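Local coordinates for ADP-ribosylation factor-binding protein GGA2 (Saccharomyces cerevisiae, PDB 3MNM) that may help regulate membrane traffic through the trans-Golgi network and binds ARF1 and ARF2, this chain being its GAE (gamma-adaptin ear) domain, at residues P17-E22 against W101-S106; N41-P46 against Y105-T110. All blocks are in the same frame, centred on the assembly; numbering follows the deposited sequence.

In the fold
Interactions 1 and 2 lie one after the other along strand 100-107 of the GAE domain's immunoglobulin-like beta sandwich, their centres about 10 Å apart. Tyr105 and Ser106 belong to both. Along the chain the partners come as 17-22, then 41-46, and only much later 101-110. Interaction 1 joins the two sheets in the buried interior, its centre about 8 Å from that of the chain; interaction 2, about 17 Å out, closes the end of the sandwich, where the loop after strand 38-41 passes to the other sheet. The two touch directly: Asn18 O lies 2.7 Å from Leu42 N, a probable hydrogen bond, so the loop of interaction 2 is tied to the residue just before strand 19-27.

Interaction 1 (P17-E22 against W101-S106); sequences PNLKIE and WKVNYS
Leu19 holds its CG anti to the backbone N (chi1 -178°), which sends the branch across to Val103 and Tyr105, and its second torsion puts CD2 foremost; Tyr105 places its own CG between its backbone N and carbonyl carbon, sending the ring back toward the 17-22 segment. CD2 of Leu19 meets CG1 of Val103 tip to tip at 3.8 Å, and the same methyl lies 3.8 Å from CE1 of Tyr105. The leucine and the tyrosine ring lie alongside, pointing opposite ways, which brings the phenol oxygen of Tyr105 to 3.9 Å from Leu19 CB.

One step further along, Ile21 reaches over a face of the Trp101 indole. Its CD1 sits 4.1 Å from the centroid of the six-membered ring, 29° off the normal, a CH-pi contact, and its nearest ring atom is CZ3 at 3.6 Å. Val13, on strand 10-15, touches both Ile21 and Trp101.

At the other end the contact turns polar. The Asn18 amide stands almost perpendicular to the Tyr105 ring, the planes 87° apart, and ND2 gives a weak hydrogen bond of 3.4 Å to Tyr105 OH. The stronger partner of that hydroxyl is Glu114 OE2 on the neighbouring strand 110-117, so the asparagine is probably the lesser of its two partners.

No backbone hydrogen bond joins the two strands. They run roughly antiparallel, and the axes of these short segments come no closer than 10.8 Å. Side chains bridge the space: Leu19 meets Val103 and Tyr105, Ile21 lies over Trp101, and Leu50 and Phe52 also pack on Val103. This is the hydrophobic core between the facing sheets of an immunoglobulin-like beta sandwich, the fold of the GAE domain.

Interaction 2 (N41-P46 against Y105-T110); sequences NLSSSP and YSVNST
Ser43 points at the strand end, and its OG meets the flank of Val107 at CG2, 3.7 Å away. Both atoms stand anti to their own backbone N (Ser43 chi1 179°), and the same methyl also lies 3.8 Å from Pro46 O. Ser43 OG works inward too, accepting from Ser45 N at 3.1 Å in an ST turn, just after an Asx turn in which Ser43 N bonds to Asn41 OD1 from above the carbonyl plane. Asn41 ND2 reaches on to Ser45 O, so two consecutive side-chain turns shape this loop where it crosses between the sheets of the beta sandwich. With an alanine in place of Ser43, the Ser45 N-H would probably lose its acceptor and the turn facing Val107 would be less firmly set.

Further out, Asn108 bends its carboxamide toward the loop and, in the Ser45 conformer described, brings OD1 to 3.2 Å from Ser45 OG. Asn108 and Ser109, both with positive phi, form the two-residue, type I'-like turn of the hairpin between strands 100-107 and 110-117. There Val107 O accepts from both the backbone N and OG1 of Thr110, the hydroxyl lying almost on the extension of the Val107 C=O bond (170° at the oxygen). Two waters join loop and strand end: one donates to Pro46 O and accepts from Asn108 N, both at 2.8 Å. A second donates to Pro46 O and, weakly, to Ser106 O.

Interaction 1 (P17-E22 against W101-S106)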
loop_
_atom_site.group_PDB
_atom_site.type_symbol
_atom_site.label_atom_id
_atom_site.label_comp_id
_atom_site.label_asym_id
_atom_site.label_seq_id
_atom_site.Cartn_x
_atom_site.Cartn_y
_atom_site.Cartn_z
ATOM N N PRO A 17 -0.435 -12.147 -9.334
ATOM C CA PRO A 17 -1.565 -12.938 -9.840
ATOM C C PRO A 17 -2.828 -12.708 -9.011
ATOM O O PRO A 17 -3.934 -12.865 -9.528
ATOM C CB PRO A 17 -1.091 -14.382 -9.666
ATOM C CG PRO A 17 0.426 -14.290 -9.675
ATOM C CD PRO A 17 0.732 -12.984 -9.003
ATOM N N ASN A 18 -2.667 -12.335 -7.744
ATOM C CA ASN A 18 -3.826 -12.228 -6.843
ATOM C C ASN A 18 -4.176 -10.815 -6.397
ATOM O O ASN A 18 -5.306 -10.569 -5.978
ATOM C CB ASN A 18 -3.596 -13.040 -5.573
ATOM C CG ASN A 18 -3.225 -14.470 -5.850
ATOM O OD1 ASN A 18 -3.889 -15.153 -6.625
ATOM N ND2 ASN A 18 -2.166 -14.945 -5.193
ATOM N N LEU A 19 -3.210 -9.895 -6.438
ATOM C CA LEU A 19 -3.342 -8.655 -5.684
ATOM C C LEU A 19 -2.736 -7.466 -6.405
ATOM O O LEU A 19 -1.585 -7.514 -6.858
ATOM C CB LEU A 19 -2.673 -8.797 -4.301
ATOM C CG LEU A 19 -2.770 -7.590 -3.356
ATOM C CD1 LEU A 19 -4.222 -7.378 -2.887
ATOM C CD2 LEU A 19 -1.841 -7.731 -2.143
ATOM N N LYS A 20 -3.513 -6.401 -6.487
ATOM C CA LYS A 20 -3.042 -5.141 -7.042
ATOM C C LYS A 20 -2.912 -4.111 -5.921
ATOM O O LYS A 20 -3.842 -3.914 -5.148
ATOM C CB LYS A 20 -4.009 -4.655 -8.122
ATOM C CG LYS A 20 -3.699 -3.277 -8.691
ATOM C CD LYS A 20 -4.851 -2.829 -9.597
ATOM C CE LYS A 20 -4.385 -2.267 -10.922
ATOM N NZ LYS A 20 -5.567 -1.925 -11.791
ATOM N N ILE A 21 -1.745 -3.474 -5.819
ATOM C CA ILE A 21 -1.519 -2.448 -4.807
ATOM C C ILE A 21 -1.256 -1.125 -5.491
ATOM O O ILE A 21 -0.396 -1.051 -6.373
ATOM C CB ILE A 21 -0.303 -2.765 -3.894
ATOM C CG1 ILE A 21 -0.402 -4.179 -3.297
ATOM C CG2 ILE A 21 -0.139 -1.655 -2.817
ATOM C CD1 ILE A 21 0.835 -4.607 -2.474
ATOM N N GLU A 22 -1.998 -0.094 -5.099
ATOM C CA GLU A 22 -1.794 1.261 -5.617
ATOM C C GLU A 22 -1.664 2.287 -4.490
ATOM O O GLU A 22 -2.244 2.117 -3.419
ATOM C CB GLU A 22 -2.959 1.668 -6.528
ATOM C CG GLU A 22 -3.152 0.776 -7.736
ATOM C CD GLU A 22 -4.476 1.036 -8.430
ATOM O OE1 GLU A 22 -5.527 0.929 -7.761
ATOM O OE2 GLU A 22 -4.471 1.349 -9.644
ATOM N N TRP A 101 8.019 -2.179 1.190
ATOM C CA TRP A 101 6.697 -2.680 1.602
ATOM C C TRP A 101 6.672 -4.202 1.576
ATOM O O TRP A 101 7.447 -4.852 0.874
ATOM C CB TRP A 101 5.577 -2.088 0.731
ATOM C CG TRP A 101 5.719 -2.423 -0.733
ATOM C CD1 TRP A 101 6.349 -1.673 -1.706
ATOM C CD2 TRP A 101 5.242 -3.605 -1.384
ATOM N NE1 TRP A 101 6.278 -2.326 -2.917
ATOM C CE2 TRP A 101 5.601 -3.509 -2.747
ATOM C CE3 TRP A 101 4.535 -4.739 -0.947
ATOM C CZ2 TRP A 101 5.301 -4.513 -3.670
ATOM C CZ3 TRP A 101 4.224 -5.730 -1.873
ATOM C CH2 TRP A 101 4.611 -5.610 -3.221
ATOM N N LYS A 102 5.773 -4.775 2.367
ATOM C CA LYS A 102 5.599 -6.210 2.402
ATOM C C LYS A 102 4.123 -6.459 2.630
ATOM O O LYS A 102 3.484 -5.736 3.393
ATOM C CB LYS A 102 6.399 -6.818 3.559
ATOM C CG LYS A 102 6.212 -8.288 3.711
ATOM C CD LYS A 102 7.162 -8.846 4.760
ATOM C CE LYS A 102 6.939 -10.336 4.967
ATOM N NZ LYS A 102 7.833 -10.894 6.017
ATOM N N VAL A 103 3.586 -7.473 1.970
ATOM C CA VAL A 103 2.214 -7.882 2.235
ATOM C C VAL A 103 2.155 -9.402 2.397
ATOM O O VAL A 103 2.806 -10.152 1.668
ATOM C CB VAL A 103 1.232 -7.369 1.138
ATOM C CG1 VAL A 103 1.434 -8.112 -0.181
ATOM C CG2 VAL A 103 -0.229 -7.481 1.617
ATOM N N ASN A 104 1.400 -9.846 3.396
ATOM C CA ASN A 104 1.155 -11.269 3.614
ATOM C C ASN A 104 -0.349 -11.434 3.642
ATOM O O ASN A 104 -1.041 -10.598 4.214
ATOM C CB ASN A 104 1.720 -11.718 4.970
ATOM C CG ASN A 104 3.223 -11.785 4.974
ATOM O OD1 ASN A 104 3.887 -10.767 5.152
ATOM N ND2 ASN A 104 3.776 -12.981 4.756
ATOM N N TYR A 105 -0.852 -12.482 3.005
ATOM C CA TYR A 105 -2.290 -12.714 2.985
ATOM C C TYR A 105 -2.577 -14.165 2.646
ATOM O O TYR A 105 -1.678 -14.920 2.257
ATOM C CB TYR A 105 -2.980 -11.775 1.981
ATOM C CG TYR A 105 -2.499 -11.926 0.554
ATOM C CD1 TYR A 105 -1.420 -11.176 0.085
ATOM C CD2 TYR A 105 -3.122 -12.807 -0.327
ATOM C CE1 TYR A 105 -0.968 -11.307 -1.219
ATOM C CE2 TYR A 105 -2.678 -12.938 -1.643
ATOM C CZ TYR A 105 -1.603 -12.184 -2.078
ATOM O OH TYR A 105 -1.150 -12.321 -3.375
ATOM N N SER A 106 -3.837 -14.564 2.799
ATOM C CA SER A 106 -4.275 -15.911 2.448
ATOM C C SER A 106 -5.195 -15.861 1.230
ATOM O O SER A 106 -6.041 -14.968 1.133
ATOM C CB SER A 106 -5.051 -16.526 3.625
ATOM O OG SER A 106 -4.385 -16.332 4.860
#

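Interaction 2 (N41-P46 against Y105-T110)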
loop_
_atom_site.group_PDB
_atom_site.type_symbol
_atom_site.label_atom_id
_atom_site.label_comp_id
_atom_site.label_asym_id
_atom_site.label_seq_id
_atom_site.Cartn_x
_atom_site.Cartn_y
_atom_site.Cartn_z
ATOM N N ASN A 41 -8.452 -6.950 -5.239
ATOM C CA ASN A 41 -8.322 -8.387 -5.358
ATOM C C ASN A 41 -8.428 -8.789 -6.825
ATOM O O ASN A 41 -9.407 -8.451 -7.480
ATOM C CB ASN A 41 -9.420 -9.061 -4.523
ATOM C CG ASN A 41 -9.238 -10.566 -4.391
ATOM O OD1 ASN A 41 -8.329 -11.159 -4.974
ATOM N ND2 ASN A 41 -10.127 -11.204 -3.601
ATOM N N LEU A 42 -7.410 -9.477 -7.343
ATOM C CA LEU A 42 -7.442 -9.944 -8.735
ATOM C C LEU A 42 -7.839 -11.417 -8.832
ATOM O O LEU A 42 -7.909 -11.984 -9.925
ATOM C CB LEU A 42 -6.075 -9.706 -9.407
ATOM C CG LEU A 42 -5.612 -8.251 -9.390
ATOM C CD1 LEU A 42 -4.180 -8.127 -9.920
ATOM C CD2 LEU A 42 -6.546 -7.343 -10.171
ATOM N N SER A 43 -8.075 -12.042 -7.681
ATOM C CA SER A 43 -8.477 -13.435 -7.624
ATOM C C SER A 43 -10.005 -13.521 -7.604
ATOM O O SER A 43 -10.658 -12.603 -7.135
ATOM C CB SER A 43 -7.924 -14.094 -6.360
ATOM O OG SER A 43 -8.338 -15.453 -6.274
ATOM N N SER A 44 -10.572 -14.604 -8.128
ATOM C CA SER A 44 -12.014 -14.817 -8.037
ATOM C C SER A 44 -12.389 -15.249 -6.623
ATOM O O SER A 44 -13.558 -15.196 -6.231
ATOM C CB SER A 44 -12.482 -15.870 -9.046
ATOM O OG SER A 44 -11.912 -17.138 -8.767
ATOM N N SER A 45 -11.386 -15.681 -5.866
ATOM C CA SER A 45 -11.588 -16.150 -4.499
ATOM C C SER A 45 -11.256 -15.044 -3.501
ATOM O O SER A 45 -10.520 -14.115 -3.816
ATOM C CB SER A 45 -10.733 -17.392 -4.236
ATOM O OG SER A 45 -11.111 -18.463 -5.089
ATOM N N PRO A 46 -11.795 -15.139 -2.277
ATOM C CA PRO A 46 -11.493 -14.048 -1.342
ATOM C C PRO A 46 -10.067 -14.056 -0.834
ATOM O O PRO A 46 -9.455 -15.106 -0.691
ATOM C CB PRO A 46 -12.431 -14.307 -0.155
ATOM C CG PRO A 46 -13.260 -15.488 -0.519
ATOM C CD PRO A 46 -12.651 -16.182 -1.684
ATOM N N TYR A 105 -0.852 -12.482 3.005
ATOM C CA TYR A 105 -2.290 -12.714 2.985
ATOM C C TYR A 105 -2.577 -14.165 2.646
ATOM O O TYR A 105 -1.678 -14.920 2.257
ATOM C CB TYR A 105 -2.980 -11.775 1.981
ATOM C CG TYR A 105 -2.499 -11.926 0.554
ATOM C CD1 TYR A 105 -1.420 -11.176 0.085
ATOM C CD2 TYR A 105 -3.122 -12.807 -0.327
ATOM C CE1 TYR A 105 -0.968 -11.307 -1.219
ATOM C CE2 TYR A 105 -2.678 -12.938 -1.643
ATOM C CZ TYR A 105 -1.603 -12.184 -2.078
ATOM O OH TYR A 105 -1.150 -12.321 -3.375
ATOM N N SER A 106 -3.837 -14.564 2.799
ATOM C CA SER A 106 -4.275 -15.911 2.448
ATOM C C SER A 106 -5.195 -15.861 1.230
ATOM O O SER A 106 -6.041 -14.968 1.133
ATOM C CB SER A 106 -5.051 -16.526 3.625
ATOM O OG SER A 106 -4.385 -16.332 4.860
ATOM N N VAL A 107 -5.052 -16.820 0.321
ATOM C CA VAL A 107 -5.959 -16.945 -0.822
ATOM C C VAL A 107 -5.943 -18.403 -1.295
ATOM O O VAL A 107 -4.897 -19.049 -1.293
ATOM C CB VAL A 107 -5.593 -15.972 -1.978
ATOM C CG1 VAL A 107 -4.236 -16.328 -2.580
ATOM C CG2 VAL A 107 -6.673 -15.976 -3.057
ATOM N N ASN A 108 -7.108 -18.935 -1.659
ATOM C CA ASN A 108 -7.197 -20.349 -2.061
ATOM C C ASN A 108 -6.644 -21.340 -1.019
ATOM O O ASN A 108 -6.056 -22.362 -1.373
ATOM C CB ASN A 108 -6.475 -20.570 -3.395
ATOM C CG ASN A 108 -7.007 -19.689 -4.509
ATOM O OD1 ASN A 108 -8.209 -19.652 -4.767
ATOM N ND2 ASN A 108 -6.106 -18.988 -5.192
ATOM N N SER A 109 -6.828 -21.036 0.261
ATOM C CA SER A 109 -6.245 -21.833 1.344
ATOM C C SER A 109 -4.731 -22.060 1.229
ATOM O O SER A 109 -4.213 -23.101 1.644
ATOM C CB SER A 109 -6.982 -23.170 1.511
ATOM O OG SER A 109 -8.297 -22.966 2.004
ATOM N N THR A 110 -4.023 -21.080 0.674
ATOM C CA THR A 110 -2.563 -21.082 0.690
ATOM C C THR A 110 -2.112 -19.729 1.225
ATOM O O THR A 110 -2.915 -18.800 1.305
ATOM C CB THR A 110 -1.964 -21.294 -0.710
ATOM O OG1 THR A 110 -2.304 -20.184 -1.550
ATOM C CG2 THR A 110 -2.495 -22.585 -1.332
HETATM O O HOH W 1 -9.083 -16.366 1.862
HETATM O O HOH W 2 -9.662 -17.816 -1.220
#